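Local coordinates for VirK protein (Legionella pneumophila, PDB 5XTA) that is of unknown biochemical function but belongs to the VirK family and is probably linked to type II secretion, at residues A1-A13 with M108-G120. The protein carries 3 engineered substitutions. Numbering follows the deposited sequence.
Sequences AVELNTFQNIVDA and MNCKLGDGFKVFG. Engineered in segment 1-13: Asn5 (natural residue Lys).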
loop_
_atom_site.group_PDB
_atom_site.type_symbol
_atom_site.label_atom_id
_atom_site.label_comp_id
_atom_site.label_asym_id
_atom_site.label_seq_id
_atom_site.Cartn_x
_atom_site.Cartn_y
_atom_site.Cartn_z
ATOM N N ALA A 1 14.213 -9.346 -7.590
ATOM C CA ALA A 1 13.769 -10.200 -6.444
ATOM C C ALA A 1 13.944 -11.688 -6.713
ATOM O O ALA A 1 13.452 -12.182 -7.722
ATOM C CB ALA A 1 12.316 -9.918 -6.086
ATOM N N VAL A 2 14.605 -12.383 -5.787
ATOM C CA VAL A 2 14.807 -13.838 -5.843
ATOM C C VAL A 2 14.366 -14.443 -4.535
ATOM O O VAL A 2 14.177 -13.729 -3.566
ATOM C CB VAL A 2 16.284 -14.215 -6.058
ATOM C CG1 VAL A 2 16.801 -13.556 -7.329
ATOM C CG2 VAL A 2 17.156 -13.797 -4.883
ATOM N N GLU A 3 14.229 -15.754 -4.506
ATOM C CA GLU A 3 13.944 -16.456 -3.275
ATOM C C GLU A 3 15.080 -16.238 -2.253
ATOM O O GLU A 3 16.259 -16.324 -2.606
ATOM C CB GLU A 3 13.687 -17.958 -3.530
ATOM C CG GLU A 3 13.351 -18.724 -2.239
ATOM C CD GLU A 3 12.642 -20.044 -2.445
ATOM O OE1 GLU A 3 12.577 -20.516 -3.608
ATOM O OE2 GLU A 3 12.150 -20.601 -1.426
ATOM N N LEU A 4 14.701 -15.932 -1.008
ATOM C CA LEU A 4 15.651 -15.752 0.093
ATOM C C LEU A 4 15.563 -17.037 0.878
ATOM O O LEU A 4 14.599 -17.282 1.615
ATOM C CB LEU A 4 15.326 -14.531 0.943
ATOM C CG LEU A 4 15.175 -13.256 0.108
ATOM C CD1 LEU A 4 14.543 -12.106 0.911
ATOM C CD2 LEU A 4 16.529 -12.843 -0.459
ATOM N N ASN A 5 16.542 -17.902 0.642
ATOM C CA ASN A 5 16.503 -19.253 1.187
ATOM C C ASN A 5 16.734 -19.403 2.685
ATOM O O ASN A 5 16.099 -20.215 3.312
ATOM C CB ASN A 5 17.474 -20.148 0.393
ATOM C CG ASN A 5 17.126 -20.190 -1.096
ATOM O OD1 ASN A 5 16.049 -20.650 -1.470
ATOM N ND2 ASN A 5 18.018 -19.664 -1.943
ATOM N N THR A 6 17.679 -18.687 3.251
ATOM C CA THR A 6 18.071 -18.917 4.629
ATOM C C THR A 6 17.580 -17.739 5.462
ATOM O O THR A 6 17.326 -16.683 4.920
ATOM C CB THR A 6 19.602 -19.044 4.783
ATOM O OG1 THR A 6 20.223 -17.772 4.539
ATOM C CG2 THR A 6 20.202 -20.142 3.826
ATOM N N PHE A 7 17.459 -17.951 6.766
ATOM C CA PHE A 7 17.107 -16.879 7.673
ATOM C C PHE A 7 18.067 -15.702 7.554
ATOM O O PHE A 7 17.610 -14.571 7.509
ATOM C CB PHE A 7 17.019 -17.385 9.091
ATOM C CG PHE A 7 16.672 -16.317 10.081
ATOM C CD1 PHE A 7 15.337 -16.012 10.369
ATOM C CD2 PHE A 7 17.675 -15.609 10.733
ATOM C CE1 PHE A 7 15.023 -15.037 11.319
ATOM C CE2 PHE A 7 17.371 -14.618 11.666
ATOM C CZ PHE A 7 16.043 -14.329 11.951
ATOM N N GLN A 8 19.377 -15.966 7.459
ATOM C CA GLN A 8 20.362 -14.912 7.245
ATOM C C GLN A 8 20.170 -14.168 5.916
ATOM O O GLN A 8 20.407 -12.964 5.850
ATOM C CB GLN A 8 21.802 -15.455 7.319
ATOM C CG GLN A 8 22.869 -14.364 7.425
ATOM C CD GLN A 8 22.703 -13.523 8.687
ATOM O OE1 GLN A 8 22.545 -14.055 9.782
ATOM N NE2 GLN A 8 22.690 -12.209 8.535
ATOM N N ASN A 9 19.775 -14.865 4.852
ATOM C CA ASN A 9 19.514 -14.203 3.583
ATOM C C ASN A 9 18.403 -13.188 3.783
ATOM O O ASN A 9 18.417 -12.136 3.190
ATOM C CB ASN A 9 19.078 -15.183 2.486
ATOM C CG ASN A 9 20.222 -16.074 1.960
ATOM O OD1 ASN A 9 21.407 -15.721 2.015
ATOM N ND2 ASN A 9 19.862 -17.190 1.394
ATOM N N ILE A 10 17.406 -13.538 4.574
ATOM C CA ILE A 10 16.217 -12.690 4.725
ATOM C C ILE A 10 16.561 -11.438 5.522
ATOM O O ILE A 10 16.185 -10.348 5.140
ATOM C CB ILE A 10 15.064 -13.455 5.415
ATOM C CG1 ILE A 10 14.567 -14.587 4.505
ATOM C CG2 ILE A 10 13.914 -12.514 5.820
ATOM C CD1 ILE A 10 13.721 -15.643 5.212
ATOM N N VAL A 11 17.239 -11.640 6.655
ATOM C CA VAL A 11 17.761 -10.570 7.498
ATOM C C VAL A 11 18.637 -9.630 6.673
ATOM O O VAL A 11 18.458 -8.419 6.738
ATOM C CB VAL A 11 18.503 -11.172 8.699
ATOM C CG1 VAL A 11 19.384 -10.150 9.415
ATOM C CG2 VAL A 11 17.491 -11.803 9.649
ATOM N N ASP A 12 19.530 -10.193 5.856
ATOM C CA ASP A 12 20.377 -9.385 4.980
ATOM C C ASP A 12 19.560 -8.551 3.974
ATOM O O ASP A 12 19.899 -7.385 3.706
ATOM C CB ASP A 12 21.428 -10.241 4.249
ATOM C CG ASP A 12 22.543 -10.761 5.191
ATOM O OD1 ASP A 12 22.628 -10.331 6.362
ATOM O OD2 ASP A 12 23.331 -11.628 4.762
ATOM N N ALA A 13 18.510 -9.146 3.410
ATOM C CA ALA A 13 17.677 -8.442 2.441
ATOM C C ALA A 13 16.937 -7.259 3.099
ATOM O O ALA A 13 16.810 -6.183 2.518
ATOM C CB ALA A 13 16.700 -9.401 1.781
HETATM N N MSE A 108 -1.571 -20.902 11.619
HETATM C CA MSE A 108 -0.892 -21.982 10.932
HETATM C C MSE A 108 0.555 -21.917 11.216
HETATM O O MSE A 108 1.084 -20.870 11.558
HETATM C CB MSE A 108 -1.104 -22.131 9.453
HETATM C CG MSE A 108 -0.951 -20.873 8.643
HETATM SE SE MSE A 108 -2.469 -20.961 7.408
HETATM C CE MSE A 108 -3.917 -20.500 8.695
ATOM N N ASN A 109 1.189 -23.070 11.110
ATOM C CA ASN A 109 2.625 -23.195 11.333
ATOM C C ASN A 109 3.259 -23.880 10.159
ATOM O O ASN A 109 2.687 -24.807 9.617
ATOM C CB ASN A 109 2.885 -23.943 12.631
ATOM C CG ASN A 109 2.250 -23.236 13.826
ATOM O OD1 ASN A 109 2.870 -22.394 14.445
ATOM N ND2 ASN A 109 1.002 -23.550 14.114
ATOM N N CYS A 110 4.403 -23.366 9.740
ATOM C CA CYS A 110 5.127 -23.806 8.559
ATOM C C CYS A 110 6.607 -23.799 8.773
ATOM O O CYS A 110 7.079 -23.298 9.749
ATOM C CB CYS A 110 4.874 -22.949 7.317
ATOM S SG CYS A 110 3.506 -21.831 7.315
ATOM N N LYS A 111 7.313 -24.380 7.830
ATOM C CA LYS A 111 8.746 -24.316 7.805
ATOM C C LYS A 111 9.207 -23.449 6.616
ATOM O O LYS A 111 8.660 -23.536 5.514
ATOM C CB LYS A 111 9.296 -25.755 7.727
ATOM C CG LYS A 111 10.804 -25.868 7.950
ATOM C CD LYS A 111 11.220 -26.564 9.259
ATOM C CE LYS A 111 12.584 -26.076 9.776
ATOM N NZ LYS A 111 12.496 -25.403 11.108
ATOM N N LEU A 112 10.231 -22.638 6.854
ATOM C CA LEU A 112 10.845 -21.832 5.835
ATOM C C LEU A 112 11.389 -22.736 4.723
ATOM O O LEU A 112 12.064 -23.732 5.004
ATOM C CB LEU A 112 12.008 -21.040 6.429
ATOM C CG LEU A 112 12.850 -20.218 5.466
ATOM C CD1 LEU A 112 12.029 -19.173 4.692
ATOM C CD2 LEU A 112 13.987 -19.543 6.195
ATOM N N GLY A 113 11.094 -22.400 3.470
ATOM C CA GLY A 113 11.574 -23.184 2.356
ATOM C C GLY A 113 10.617 -24.287 1.959
ATOM O O GLY A 113 10.688 -24.775 0.847
ATOM N N ASP A 114 9.743 -24.692 2.872
ATOM C CA ASP A 114 8.746 -25.705 2.610
ATOM C C ASP A 114 7.316 -25.195 2.311
ATOM O O ASP A 114 6.977 -25.037 1.120
ATOM C CB ASP A 114 8.719 -26.719 3.780
ATOM C CG ASP A 114 7.870 -27.956 3.485
ATOM O OD1 ASP A 114 7.564 -28.247 2.294
ATOM O OD2 ASP A 114 7.527 -28.657 4.468
ATOM N N GLY A 115 6.504 -24.910 3.341
ATOM C CA GLY A 115 5.244 -24.182 3.196
ATOM C C GLY A 115 5.352 -22.646 3.225
ATOM O O GLY A 115 4.454 -21.953 2.760
ATOM N N PHE A 116 6.428 -22.106 3.785
ATOM C CA PHE A 116 6.614 -20.650 3.924
ATOM C C PHE A 116 7.841 -20.184 3.128
ATOM O O PHE A 116 8.984 -20.535 3.439
ATOM C CB PHE A 116 6.804 -20.374 5.403
ATOM C CG PHE A 116 6.787 -18.943 5.774
ATOM C CD1 PHE A 116 5.600 -18.293 6.083
ATOM C CD2 PHE A 116 7.964 -18.262 5.903
ATOM C CE1 PHE A 116 5.616 -16.961 6.451
ATOM C CE2 PHE A 116 7.979 -16.940 6.251
ATOM C CZ PHE A 116 6.810 -16.292 6.527
ATOM N N LYS A 117 7.620 -19.419 2.078
ATOM C CA LYS A 117 8.703 -18.966 1.238
ATOM C C LYS A 117 8.737 -17.472 1.235
ATOM O O LYS A 117 7.699 -16.816 1.411
ATOM C CB LYS A 117 8.520 -19.493 -0.170
ATOM C CG LYS A 117 8.761 -20.998 -0.259
ATOM C CD LYS A 117 8.836 -21.410 -1.716
ATOM C CE LYS A 117 8.744 -22.916 -1.881
ATOM N NZ LYS A 117 8.724 -23.216 -3.339
ATOM N N VAL A 118 9.938 -16.943 1.071
ATOM C CA VAL A 118 10.172 -15.553 1.216
ATOM C C VAL A 118 11.017 -15.094 0.037
ATOM O O VAL A 118 12.012 -15.747 -0.310
ATOM C CB VAL A 118 10.902 -15.211 2.541
ATOM C CG1 VAL A 118 11.046 -13.697 2.680
ATOM C CG2 VAL A 118 10.205 -15.790 3.765
ATOM N N PHE A 119 10.637 -13.953 -0.534
ATOM C CA PHE A 119 11.301 -13.359 -1.730
ATOM C C PHE A 119 11.641 -11.901 -1.552
ATOM O O PHE A 119 10.946 -11.189 -0.859
ATOM C CB PHE A 119 10.433 -13.491 -2.976
ATOM C CG PHE A 119 10.093 -14.904 -3.307
ATOM C CD1 PHE A 119 10.819 -15.609 -4.272
ATOM C CD2 PHE A 119 9.071 -15.552 -2.615
ATOM C CE1 PHE A 119 10.501 -16.927 -4.559
ATOM C CE2 PHE A 119 8.763 -16.868 -2.889
ATOM C CZ PHE A 119 9.489 -17.564 -3.855
ATOM N N GLY A 120 12.703 -11.451 -2.208
ATOM C CA GLY A 120 13.161 -10.076 -2.055
ATOM C C GLY A 120 14.325 -9.734 -2.949
ATOM O O GLY A 120 15.145 -10.602 -3.319
ATOM O OXT GLY A 120 14.447 -8.569 -3.334
HETATM O O HOH W 1 12.422 -18.780 1.061
HETATM O O HOH W 2 12.334 -23.662 -0.996
#
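Val2 and Gly120 exchange two backbone hydrogen bonds, Val2 N to Gly120 O at 3.1 Å and Gly120 N to Val2 O at 3.0 Å, which tie the two chain ends together as an antiparallel hydrogen-bonded pair. Leu4 N adds a nearly straight bond to Val118 O (2.8 Å, 173° at the hydrogen). The return bond of this second pair is replaced by a water that accepts from Val118 N and lies 2.7 Å from Leu4 O, so the pairing opens out there. The same water also meets Glu3 OE2, and a second water links that oxygen to Gly113 O. Between the two pairs, Glu3 and Phe119 form a non-hydrogen-bonded bridge, where Phe119 CD1 comes within 3.4 Å of Glu3 CA. With CG anti to the backbone N (chi1 -179°), the extended Glu3 chain carries its carboxylate past the ring to the aliphatic part of Lys117, OE2 lying 3.4 Å from Lys117 CD. The opposite charges of Lys117 NZ and Glu3 OE1 are near but not in contact.

Deeper, the helix that begins after the N-cap Thr6 presents Ile10, whose CD1 packs on Val118 CG2 (3.8 Å), the two side chains crossing at about a right angle, and on Leu112 CD1. Leu112 CD2 sits 3.6 Å from the carbonyl O of the engineered Asn5. Strand 116-119, outermost within this chain in a three-stranded antiparallel sheet, runs beside strand 21-25 and on its other edge pairs with the N-terminal arm, while Ile10 and Leu112 also reach Leu82 of strand 74-83 in the six-stranded sheet.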